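Local structure of twin-arginine translocation pathway signal (Rhodoferax ferrireducens, 5IM2) at residues E341-N344 with Q345-F348; Y101-K105 with D106-D110; S61-Q65 with N66-V70. The protein probably serves as the solute-binding component of a TRAP transporter and holds an aromatic carboxylate, benzoate, in its pocket. All coordinates share one frame; numbering follows the deposited sequence.

Contact 1: residues E341-N344 with Q345-F348; sequences EDMN and QRGF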
ATOM      1  N   GLU A 341     -16.336  -7.366  13.306  1.00 20.58           N
ATOM      2  CA  GLU A 341     -17.547  -8.155  13.114  1.00 26.57           C
ATOM      3  C   GLU A 341     -17.479  -8.971  11.820  1.00 20.18           C
ATOM      4  O   GLU A 341     -17.884 -10.145  11.793  1.00 26.96           O
ATOM      5  CB  GLU A 341     -18.741  -7.208  13.133  1.00 32.07           C
ATOM      6  CG  GLU A 341     -20.094  -7.875  13.187  1.00 74.71           C
ATOM      7  CD  GLU A 341     -21.208  -6.897  13.526  1.00102.11           C
ATOM      8  OE1 GLU A 341     -20.930  -5.678  13.568  1.00114.42           O
ATOM      9  OE2 GLU A 341     -22.355  -7.344  13.759  1.00105.55           O
ATOM     10  N   ASP A 342     -16.960  -8.376  10.739  1.00 19.29           N
ATOM     11  CA  ASP A 342     -16.791  -9.106   9.481  1.00 20.27           C
ATOM     12  C   ASP A 342     -15.824 -10.276   9.634  1.00 19.13           C
ATOM     13  O   ASP A 342     -16.044 -11.348   9.045  1.00 26.80           O
ATOM     14  CB  ASP A 342     -16.305  -8.162   8.380  1.00 20.38           C
ATOM     15  CG  ASP A 342     -16.269  -8.828   7.038  1.00 29.12           C
ATOM     16  OD1 ASP A 342     -17.251  -9.529   6.705  1.00 46.66           O
ATOM     17  OD2 ASP A 342     -15.271  -8.669   6.309  1.00 30.78           O
ATOM     18  N   MET A 343     -14.728 -10.088  10.389  1.00 20.71           N
ATOM     19  CA  MET A 343     -13.791 -11.195  10.603  1.00 19.04           C
ATOM     20  C   MET A 343     -14.456 -12.316  11.401  1.00 19.97           C
ATOM     21  O   MET A 343     -14.269 -13.500  11.103  1.00 21.36           O
ATOM     22  CB  MET A 343     -12.531 -10.714  11.321  1.00 21.00           C
ATOM     23  CG  MET A 343     -11.648  -9.720  10.517  1.00 21.88           C
ATOM     24  SD  MET A 343     -11.238 -10.217   8.824  1.00 21.78           S
ATOM     25  CE  MET A 343     -12.435  -9.185   7.979  1.00 25.08           C
ATOM     26  N   ASN A 344     -15.219 -11.967  12.432  1.00 22.28           N
ATOM     27  CA  ASN A 344     -15.905 -12.994  13.204  1.00 21.17           C
ATOM     28  C   ASN A 344     -16.849 -13.799  12.319  1.00 23.08           C
ATOM     29  O   ASN A 344     -16.938 -15.029  12.442  1.00 24.54           O
ATOM     30  CB  ASN A 344     -16.701 -12.364  14.350  1.00 23.16           C
ATOM     31  CG  ASN A 344     -15.826 -11.771  15.438  1.00 24.71           C
ATOM     32  OD1 ASN A 344     -14.649 -12.120  15.591  1.00 24.34           O
ATOM     33  ND2 ASN A 344     -16.411 -10.865  16.212  1.00 28.60           N
ATOM     34  N   GLN A 345     -17.598 -13.120  11.440  1.00 22.79           N
ATOM     35  CA  GLN A 345     -18.488 -13.835  10.537  1.00 25.12           C
ATOM     36  C   GLN A 345     -17.728 -14.725   9.560  1.00 30.31           C
ATOM     37  O   GLN A 345     -18.309 -15.687   9.040  1.00 32.67           O
ATOM     38  CB  GLN A 345     -19.355 -12.840   9.768  1.00 32.84           C
ATOM     39  CG  GLN A 345     -20.504 -12.295  10.586  1.00 57.46           C
ATOM     40  CD  GLN A 345     -20.841 -10.854  10.256  1.00 79.35           C
ATOM     41  OE1 GLN A 345     -20.479 -10.340   9.194  1.00 87.21           O
ATOM     42  NE2 GLN A 345     -21.542 -10.192  11.173  1.00 87.29           N
ATOM     43  N   ARG A 346     -16.464 -14.412   9.275  1.00 22.13           N
ATOM     44  CA  ARG A 346     -15.635 -15.239   8.406  1.00 23.32           C
ATOM     45  C   ARG A 346     -14.973 -16.393   9.151  1.00 26.75           C
ATOM     46  O   ARG A 346     -14.226 -17.159   8.534  1.00 26.51           O
ATOM     47  CB  ARG A 346     -14.585 -14.373   7.722  1.00 23.06           C
ATOM     48  CG  ARG A 346     -15.190 -13.416   6.751  1.00 25.57           C
ATOM     49  CD  ARG A 346     -14.121 -12.489   6.244  1.00 27.60           C
ATOM     50  NE  ARG A 346     -14.607 -11.495   5.302  1.00 25.98           N
ATOM     51  CZ  ARG A 346     -14.598 -11.630   3.982  1.00 31.64           C
ATOM     52  NH1 ARG A 346     -14.121 -12.729   3.410  1.00 33.21           N
ATOM     53  NH2 ARG A 346     -15.060 -10.649   3.228  1.00 37.36           N
ATOM     54  N   GLY A 347     -15.261 -16.550  10.443  1.00 23.01           N
ATOM     55  CA  GLY A 347     -14.719 -17.626  11.248  1.00 24.80           C
ATOM     56  C   GLY A 347     -13.400 -17.312  11.898  1.00 24.93           C
ATOM     57  O   GLY A 347     -12.789 -18.209  12.490  1.00 28.80           O
ATOM     58  N   PHE A 348     -12.920 -16.086  11.760  1.00 20.90           N
ATOM     59  CA  PHE A 348     -11.681 -15.629  12.375  1.00 19.86           C
ATOM     60  C   PHE A 348     -11.968 -14.994  13.720  1.00 24.00           C
ATOM     61  O   PHE A 348     -13.111 -14.686  14.059  1.00 25.60           O
ATOM     62  CB  PHE A 348     -10.983 -14.614  11.482  1.00 25.34           C
ATOM     63  CG  PHE A 348     -10.759 -15.094  10.088  1.00 20.26           C
ATOM     64  CD1 PHE A 348     -10.203 -16.343   9.837  1.00 27.63           C
ATOM     65  CD2 PHE A 348     -11.106 -14.291   9.017  1.00 24.72           C
ATOM     66  CE1 PHE A 348     -10.008 -16.777   8.527  1.00 26.61           C
ATOM     67  CE2 PHE A 348     -10.926 -14.723   7.722  1.00 28.34           C
ATOM     68  CZ  PHE A 348     -10.381 -15.967   7.476  1.00 24.04           C
TER
HETATM   69  O   HOH W   1     -17.202  -8.848   3.760  1.00 39.91           O
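The salt bridge between D342 and R346 is not coplanar. R346 NE lies 3.1 Å from D342 OD2, above the carboxylate plane, and the two flat groups are turned 87° to each other. The pair sits where helix 334-345 ends in a Schellman motif. At this end G347 takes a positive phi of 88°. A CB there would press on the carbonyl O of R346, so the position calls for glycine. Two backbone bonds close the turn. F348 N donates to M343 O at 3.0 Å, and G347 N donates to N344 O.

D342 holds its CG anti to the backbone N (chi1 -173°), which brings the carboxylate to R346 NE, the two side chains crossing at a slant. The bond uses NE at the guanidinium edge, near the guanidinium plane. Water 1 completes a bridge, donating to D342 OD1 and accepting from R346 NH2 at 2.8 Å. D342 OD2 also pairs with R196, so two arginines share this oxygen and probably stabilise its negative charge.

Buried M343 makes an oblique Met-aromatic contact with F348. Its SD touches the ring at CD2, 4.1 Å away. M343, R346 and F348 also rest on P124. N344 OD1 accepts from G350 N just beyond the turn. The N344 CA-H points at F348 O, with CA 3.4 Å from the oxygen.

Contact 2: residues Y101-K105 with D106-D110; sequences YDQAK and DGVVD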
ATOM      1  N   TYR A 101      -1.802 -10.680  -8.583  1.00 17.23           N
ATOM      2  CA  TYR A 101      -1.587 -11.786  -7.651  1.00 17.03           C
ATOM      3  C   TYR A 101      -1.811 -13.135  -8.335  1.00 17.84           C
ATOM      4  O   TYR A 101      -0.959 -14.022  -8.261  1.00 20.95           O
ATOM      5  CB  TYR A 101      -2.479 -11.622  -6.416  1.00 16.92           C
ATOM      6  CG  TYR A 101      -2.163 -12.611  -5.334  1.00 19.36           C
ATOM      7  CD1 TYR A 101      -1.167 -12.349  -4.396  1.00 18.47           C
ATOM      8  CD2 TYR A 101      -2.825 -13.835  -5.278  1.00 20.44           C
ATOM      9  CE1 TYR A 101      -0.859 -13.274  -3.424  1.00 22.13           C
ATOM     10  CE2 TYR A 101      -2.529 -14.764  -4.306  1.00 17.13           C
ATOM     11  CZ  TYR A 101      -1.542 -14.472  -3.380  1.00 20.34           C
ATOM     12  OH  TYR A 101      -1.253 -15.424  -2.415  1.00 23.85           O
ATOM     13  N   ASP A 102      -2.924 -13.286  -9.060  1.00 19.35           N
ATOM     14  CA  ASP A 102      -3.217 -14.540  -9.748  1.00 17.35           C
ATOM     15  C   ASP A 102      -2.225 -14.845 -10.863  1.00 19.56           C
ATOM     16  O   ASP A 102      -2.016 -16.023 -11.187  1.00 21.63           O
ATOM     17  CB  ASP A 102      -4.648 -14.518 -10.282  1.00 22.66           C
ATOM     18  CG  ASP A 102      -5.656 -14.760  -9.186  1.00 35.84           C
ATOM     19  OD1 ASP A 102      -5.346 -15.599  -8.313  1.00 41.48           O
ATOM     20  OD2 ASP A 102      -6.707 -14.082  -9.159  1.00 38.60           O
ATOM     21  N   GLN A 103      -1.614 -13.823 -11.472  1.00 20.17           N
ATOM     22  CA  GLN A 103      -0.592 -14.096 -12.478  1.00 22.96           C
ATOM     23  C   GLN A 103       0.622 -14.778 -11.862  1.00 19.84           C
ATOM     24  O   GLN A 103       1.222 -15.668 -12.484  1.00 22.49           O
ATOM     25  CB  GLN A 103      -0.152 -12.817 -13.183  1.00 22.37           C
ATOM     26  CG  GLN A 103      -1.175 -12.235 -14.139  1.00 26.23           C
ATOM     27  CD  GLN A 103      -0.786 -10.864 -14.672  1.00 31.22           C
ATOM     28  OE1 GLN A 103       0.249 -10.290 -14.297  1.00 27.64           O
ATOM     29  NE2 GLN A 103      -1.642 -10.311 -15.535  1.00 30.12           N
ATOM     30  N   ALA A 104       1.022 -14.359 -10.658  1.00 20.66           N
ATOM     31  CA  ALA A 104       2.113 -15.041  -9.968  1.00 21.34           C
ATOM     32  C   ALA A 104       1.667 -16.421  -9.532  1.00 24.44           C
ATOM     33  O   ALA A 104       2.350 -17.417  -9.782  1.00 23.85           O
ATOM     34  CB  ALA A 104       2.603 -14.239  -8.752  1.00 19.86           C
ATOM     35  N   LYS A 105       0.500 -16.494  -8.894  1.00 22.68           N
ATOM     36  CA  LYS A 105      -0.022 -17.779  -8.473  1.00 23.53           C
ATOM     37  C   LYS A 105      -0.065 -18.761  -9.637  1.00 24.18           C
ATOM     38  O   LYS A 105       0.299 -19.934  -9.481  1.00 26.36           O
ATOM     39  CB  LYS A 105      -1.417 -17.588  -7.859  1.00 26.91           C
ATOM     40  CG  LYS A 105      -2.078 -18.876  -7.480  1.00 30.17           C
ATOM     41  CD  LYS A 105      -3.537 -18.673  -7.143  1.00 31.66           C
ATOM     42  CE  LYS A 105      -4.186 -20.008  -6.873  1.00 53.01           C
ATOM     43  NZ  LYS A 105      -5.084 -20.397  -7.985  1.00 76.14           N
ATOM     44  N   ASP A 106      -0.513 -18.304 -10.821  1.00 24.55           N
ATOM     45  CA  ASP A 106      -0.701 -19.185 -11.966  1.00 25.04           C
ATOM     46  C   ASP A 106       0.577 -19.425 -12.765  1.00 31.54           C
ATOM     47  O   ASP A 106       0.574 -20.255 -13.686  1.00 28.80           O
ATOM     48  CB  ASP A 106      -1.764 -18.617 -12.912  1.00 23.82           C
ATOM     49  CG  ASP A 106      -3.169 -18.612 -12.310  1.00 26.70           C
ATOM     50  OD1 ASP A 106      -3.398 -19.134 -11.198  1.00 26.60           O
ATOM     51  OD2 ASP A 106      -4.056 -18.067 -12.980  1.00 30.82           O
ATOM     52  N   GLY A 107       1.657 -18.718 -12.454  1.00 26.35           N
ATOM     53  CA  GLY A 107       2.905 -18.918 -13.142  1.00 26.34           C
ATOM     54  C   GLY A 107       2.985 -18.277 -14.502  1.00 25.35           C
ATOM     55  O   GLY A 107       3.850 -18.650 -15.305  1.00 27.98           O
ATOM     56  N   VAL A 108       2.080 -17.348 -14.791  1.00 22.60           N
ATOM     57  CA  VAL A 108       2.223 -16.453 -15.935  1.00 24.74           C
ATOM     58  C   VAL A 108       3.484 -15.622 -15.784  1.00 23.84           C
ATOM     59  O   VAL A 108       4.238 -15.416 -16.748  1.00 25.61           O
ATOM     60  CB  VAL A 108       0.969 -15.564 -16.036  1.00 23.04           C
ATOM     61  CG1 VAL A 108       1.086 -14.596 -17.177  1.00 26.83           C
ATOM     62  CG2 VAL A 108      -0.266 -16.433 -16.213  1.00 29.58           C
ATOM     63  N   VAL A 109       3.718 -15.107 -14.565  1.00 24.19           N
ATOM     64  CA  VAL A 109       4.988 -14.513 -14.178  1.00 20.67           C
ATOM     65  C   VAL A 109       5.495 -15.183 -12.903  1.00 22.49           C
ATOM     66  O   VAL A 109       4.790 -15.961 -12.261  1.00 23.88           O
ATOM     67  CB  VAL A 109       4.848 -12.994 -13.959  1.00 20.97           C
ATOM     68  CG1 VAL A 109       4.404 -12.313 -15.263  1.00 24.50           C
ATOM     69  CG2 VAL A 109       3.882 -12.717 -12.842  1.00 19.07           C
ATOM     70  N   ASP A 110       6.720 -14.825 -12.496  1.00 21.82           N
ATOM     71  CA  ASP A 110       7.293 -15.390 -11.272  1.00 19.27           C
ATOM     72  C   ASP A 110       7.103 -14.521 -10.030  1.00 17.95           C
ATOM     73  O   ASP A 110       6.889 -15.065  -8.940  1.00 20.88           O
ATOM     74  CB  ASP A 110       8.785 -15.670 -11.468  1.00 20.00           C
ATOM     75  CG  ASP A 110       9.039 -16.627 -12.591  1.00 27.23           C
ATOM     76  OD1 ASP A 110       8.718 -17.826 -12.398  1.00 31.10           O
ATOM     77  OD2 ASP A 110       9.535 -16.193 -13.658  1.00 29.41           O
TER
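Q103 O receives two backbone donors from the chain that turns back after the helix. V109 N binds it at 3.3 Å, nearly straight at 168° but from above the carbonyl plane. V108 N gives a weak bond at 3.0 Å. The Q103 side chain adds apolar contact through its CB, which meets V109 CG2 at 4.0 Å and also touches V108 CB. V109 sets CG2 between its backbone N and carbonyl carbon (chi1 -61°), and this turns the methyl onto the Q103 backbone.

One turn away, D106 N donates to D102 O at 2.8 Å. The D106 carboxylate folds back beside the same carbonyl, with CG 3.0 Å from D102 O. K105 crosses it at a slant, and its salt bridge to D106 is long, K105 NZ to D106 OD1 at 3.8 Å.

The turn is a Schellman motif at the end of helix 100-106. G107 has positive phi and donates from its N to A104 O at 3.1 Å. The chain then leads into strand 111-114.

The next shell fixes these groups. The Q103 amide is held at both ends, OE1 by H54 and NE2 by G94 O. N268 ND2 donates to A104 O. R122 forms a salt bridge with D102 and probably eases the repulsion between its carboxylate and that of D106. D110 bonds K52 N through OD2 and S271 through OD1.

Contact 3: residues S61-Q65 with N66-V70; sequences SNVWQ and NMHKV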
ATOM      1  N   SER A  61       8.684   6.070 -11.465  1.00 29.00           N
ATOM      2  CA  SER A  61       8.139   6.246 -10.128  1.00 22.89           C
ATOM      3  C   SER A  61       9.185   5.954  -9.073  1.00 27.52           C
ATOM      4  O   SER A  61      10.120   5.191  -9.308  1.00 19.54           O
ATOM      5  CB  SER A  61       6.960   5.308  -9.910  1.00 24.79           C
ATOM      6  OG  SER A  61       7.396   3.953  -9.985  1.00 19.40           O
ATOM      7  N   ASN A  62       8.970   6.535  -7.883  1.00 24.82           N
ATOM      8  CA  ASN A  62       9.782   6.232  -6.707  1.00 20.33           C
ATOM      9  C   ASN A  62       9.815   4.732  -6.432  1.00 20.25           C
ATOM     10  O   ASN A  62      10.870   4.172  -6.140  1.00 21.03           O
ATOM     11  CB  ASN A  62       9.228   6.994  -5.485  1.00 20.77           C
ATOM     12  CG  ASN A  62       9.877   6.577  -4.177  1.00 31.35           C
ATOM     13  OD1 ASN A  62      11.109   6.562  -4.057  1.00 25.06           O
ATOM     14  ND2 ASN A  62       9.051   6.269  -3.173  1.00 24.49           N
ATOM     15  N   VAL A  63       8.670   4.057  -6.500  1.00 17.52           N
ATOM     16  CA  VAL A  63       8.657   2.615  -6.235  1.00 18.00           C
ATOM     17  C   VAL A  63       9.533   1.857  -7.223  1.00 17.21           C
ATOM     18  O   VAL A  63      10.374   1.038  -6.828  1.00 17.23           O
ATOM     19  CB  VAL A  63       7.229   2.059  -6.250  1.00 19.32           C
ATOM     20  CG1 VAL A  63       7.291   0.553  -6.192  1.00 18.47           C
ATOM     21  CG2 VAL A  63       6.445   2.594  -5.077  1.00 19.33           C
ATOM     22  N   TRP A  64       9.299   2.035  -8.528  1.00 17.11           N
ATOM     23  CA  TRP A  64      10.080   1.257  -9.484  1.00 21.11           C
ATOM     24  C   TRP A  64      11.565   1.534  -9.321  1.00 18.84           C
ATOM     25  O   TRP A  64      12.376   0.602  -9.257  1.00 21.43           O
ATOM     26  CB  TRP A  64       9.631   1.558 -10.906  1.00 18.59           C
ATOM     27  CG  TRP A  64      10.306   0.730 -11.981  1.00 18.77           C
ATOM     28  CD1 TRP A  64      11.242   1.160 -12.864  1.00 21.58           C
ATOM     29  CD2 TRP A  64      10.020  -0.634 -12.339  1.00 21.22           C
ATOM     30  NE1 TRP A  64      11.592   0.150 -13.714  1.00 23.19           N
ATOM     31  CE2 TRP A  64      10.851  -0.962 -13.416  1.00 24.09           C
ATOM     32  CE3 TRP A  64       9.152  -1.609 -11.835  1.00 21.63           C
ATOM     33  CZ2 TRP A  64      10.845  -2.222 -14.013  1.00 25.14           C
ATOM     34  CZ3 TRP A  64       9.147  -2.857 -12.433  1.00 22.96           C
ATOM     35  CH2 TRP A  64       9.980  -3.153 -13.504  1.00 22.15           C
ATOM     36  N   GLN A  65      11.940   2.819  -9.259  1.00 18.02           N
ATOM     37  CA  GLN A  65      13.347   3.203  -9.296  1.00 20.35           C
ATOM     38  C   GLN A  65      14.065   2.846  -8.002  1.00 22.04           C
ATOM     39  O   GLN A  65      15.219   2.390  -8.028  1.00 20.20           O
ATOM     40  CB  GLN A  65      13.479   4.707  -9.566  1.00 20.08           C
ATOM     41  CG  GLN A  65      13.001   5.180 -10.913  1.00 23.48           C
ATOM     42  CD  GLN A  65      13.903   4.764 -12.031  1.00 31.77           C
ATOM     43  OE1 GLN A  65      15.113   4.641 -11.848  1.00 40.60           O
ATOM     44  NE2 GLN A  65      13.321   4.536 -13.215  1.00 38.38           N
ATOM     45  N   ASN A  66      13.417   3.057  -6.855  1.00 21.99           N
ATOM     46  CA  ASN A  66      14.109   2.964  -5.574  1.00 20.60           C
ATOM     47  C   ASN A  66      13.724   1.765  -4.739  1.00 17.98           C
ATOM     48  O   ASN A  66      14.377   1.520  -3.711  1.00 21.90           O
ATOM     49  CB  ASN A  66      13.844   4.225  -4.745  1.00 20.36           C
ATOM     50  CG  ASN A  66      14.364   5.461  -5.413  1.00 25.22           C
ATOM     51  OD1 ASN A  66      15.480   5.466  -5.963  1.00 23.64           O
ATOM     52  ND2 ASN A  66      13.565   6.514  -5.403  1.00 26.92           N
ATOM     53  N   MET A  67      12.702   1.012  -5.145  1.00 16.83           N
ATOM     54  CA  MET A  67      12.342  -0.225  -4.462  1.00 15.99           C
ATOM     55  C   MET A  67      12.484  -1.428  -5.373  1.00 18.49           C
ATOM     56  O   MET A  67      13.315  -2.304  -5.104  1.00 20.00           O
ATOM     57  CB  MET A  67      10.908  -0.121  -3.912  1.00 22.27           C
ATOM     58  CG  MET A  67      10.809   0.967  -2.872  1.00 21.33           C
ATOM     59  SD  MET A  67       9.136   1.545  -2.529  1.00 21.80           S
ATOM     60  CE  MET A  67       8.358   0.012  -2.085  1.00 19.70           C
ATOM     61  N   HIS A  68      11.742  -1.468  -6.483  1.00 17.20           N
ATOM     62  CA  HIS A  68      11.749  -2.640  -7.355  1.00 14.72           C
ATOM     63  C   HIS A  68      13.104  -2.872  -8.019  1.00 15.94           C
ATOM     64  O   HIS A  68      13.658  -3.970  -7.924  1.00 20.71           O
ATOM     65  CB  HIS A  68      10.654  -2.501  -8.390  1.00 17.12           C
ATOM     66  CG  HIS A  68       9.303  -2.576  -7.771  1.00 17.46           C
ATOM     67  ND1 HIS A  68       8.130  -2.451  -8.489  1.00 18.34           N
ATOM     68  CD2 HIS A  68       8.947  -2.791  -6.483  1.00 17.47           C
ATOM     69  CE1 HIS A  68       7.108  -2.562  -7.658  1.00 17.59           C
ATOM     70  NE2 HIS A  68       7.574  -2.783  -6.441  1.00 20.13           N
ATOM     71  N   LYS A  69      13.644  -1.866  -8.720  1.00 18.76           N
ATOM     72  CA  LYS A  69      14.943  -2.035  -9.373  1.00 18.70           C
ATOM     73  C   LYS A  69      16.041  -2.305  -8.364  1.00 17.94           C
ATOM     74  O   LYS A  69      16.965  -3.086  -8.628  1.00 22.32           O
ATOM     75  CB  LYS A  69      15.299  -0.803 -10.204  1.00 21.49           C
ATOM     76  CG  LYS A  69      14.514  -0.729 -11.524  1.00 22.02           C
ATOM     77  CD  LYS A  69      14.892   0.480 -12.341  1.00 26.36           C
ATOM     78  CE  LYS A  69      16.275   0.373 -12.900  1.00 44.55           C
ATOM     79  NZ  LYS A  69      16.480   1.433 -13.926  1.00 56.76           N
ATOM     80  N   VAL A  70      15.966  -1.659  -7.215  1.00 19.88           N
ATOM     81  CA  VAL A  70      16.977  -1.857  -6.189  1.00 21.53           C
ATOM     82  C   VAL A  70      16.932  -3.283  -5.654  1.00 26.01           C
ATOM     83  O   VAL A  70      17.973  -3.922  -5.461  1.00 23.70           O
ATOM     84  CB  VAL A  70      16.785  -0.810  -5.082  1.00 17.88           C
ATOM     85  CG1 VAL A  70      17.687  -1.087  -3.909  1.00 18.51           C
ATOM     86  CG2 VAL A  70      17.058   0.577  -5.646  1.00 27.10           C
TER
HETATM   87  O   HOH W   2      13.788   0.893 -15.911  1.00 21.93           O
HETATM   88  O   HOH W   3      14.885   3.368 -15.440  1.00 39.37           O
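H68 places its ring beside its own backbone N (chi1 -68°), while V63 CG1 and W64 CG stand anti to theirs, which brings the imidazole back against both. V63 CG1 lies over one imidazole face, a CH-pi contact 3.5 Å from the ring centroid. W64 meets the imidazole rim to rim. W64 CE3 lies at the imidazole edge, 3.6 Å from H68 ND1, with the planes at 79°.

K69 lays CG over the face of the W64 five-membered ring, 4.0 Å from its centroid. Water 2 sits at the indole edge and accepts from W64 NE1. Water 3 links Q65 NE2 to K69 NZ, and Q65 NE2 also donates to P59 O. Without the indole, as with an alanine at W64, the K69 methylenes would probably lose the face they lie on, and a gap is likely to open beside H68.

N62 and N66 join by their amides. N66 ND2 donates to N62 OD1 at 2.8 Å, in the plane of both groups and almost straight at 173°. V63 CG2 touches M67 SD at 3.9 Å.

The backbone widens here into a pi-type turn. V63 O accepts from both M67 N and H68 N, and W64 O takes K69 N at 2.8 Å. S61 is the N-cap, its OG accepting from W64 N.

F53 and W113 meet the H68 ring edge-to-face. N62 ND2 bonds E234. The side chain of V63 is about 5 Å from the bound benzoic acid. This is the start of the helix in the beta-alpha-beta unit 49-55, 62-78, 83-88, beside the ligand pocket of a TRAP solute-binding protein.

Overall arrangement
Along the chain the order is contact 3, contact 2, contact 1. Contacts 3 and 2 have centres about 21 Å apart and are tied to the same five-stranded sheet. Helix 62-78 follows strand 49-55, and helix 100-106 leads into strand 111-114, the neighbour of strand 49-55 in that sheet. Both touch strand 49-55. Contact 1 lies far off at the surface, where helix 334-345 turns toward helix 350-367. Its centre is about 36 Å from the centre of contact 3, on the opposite side of the chain's centre, and about 28 Å from that of contact 2. Contacts 1 and 2 both end helices. Contact 3 starts one, and it alone of the three borders the benzoate site.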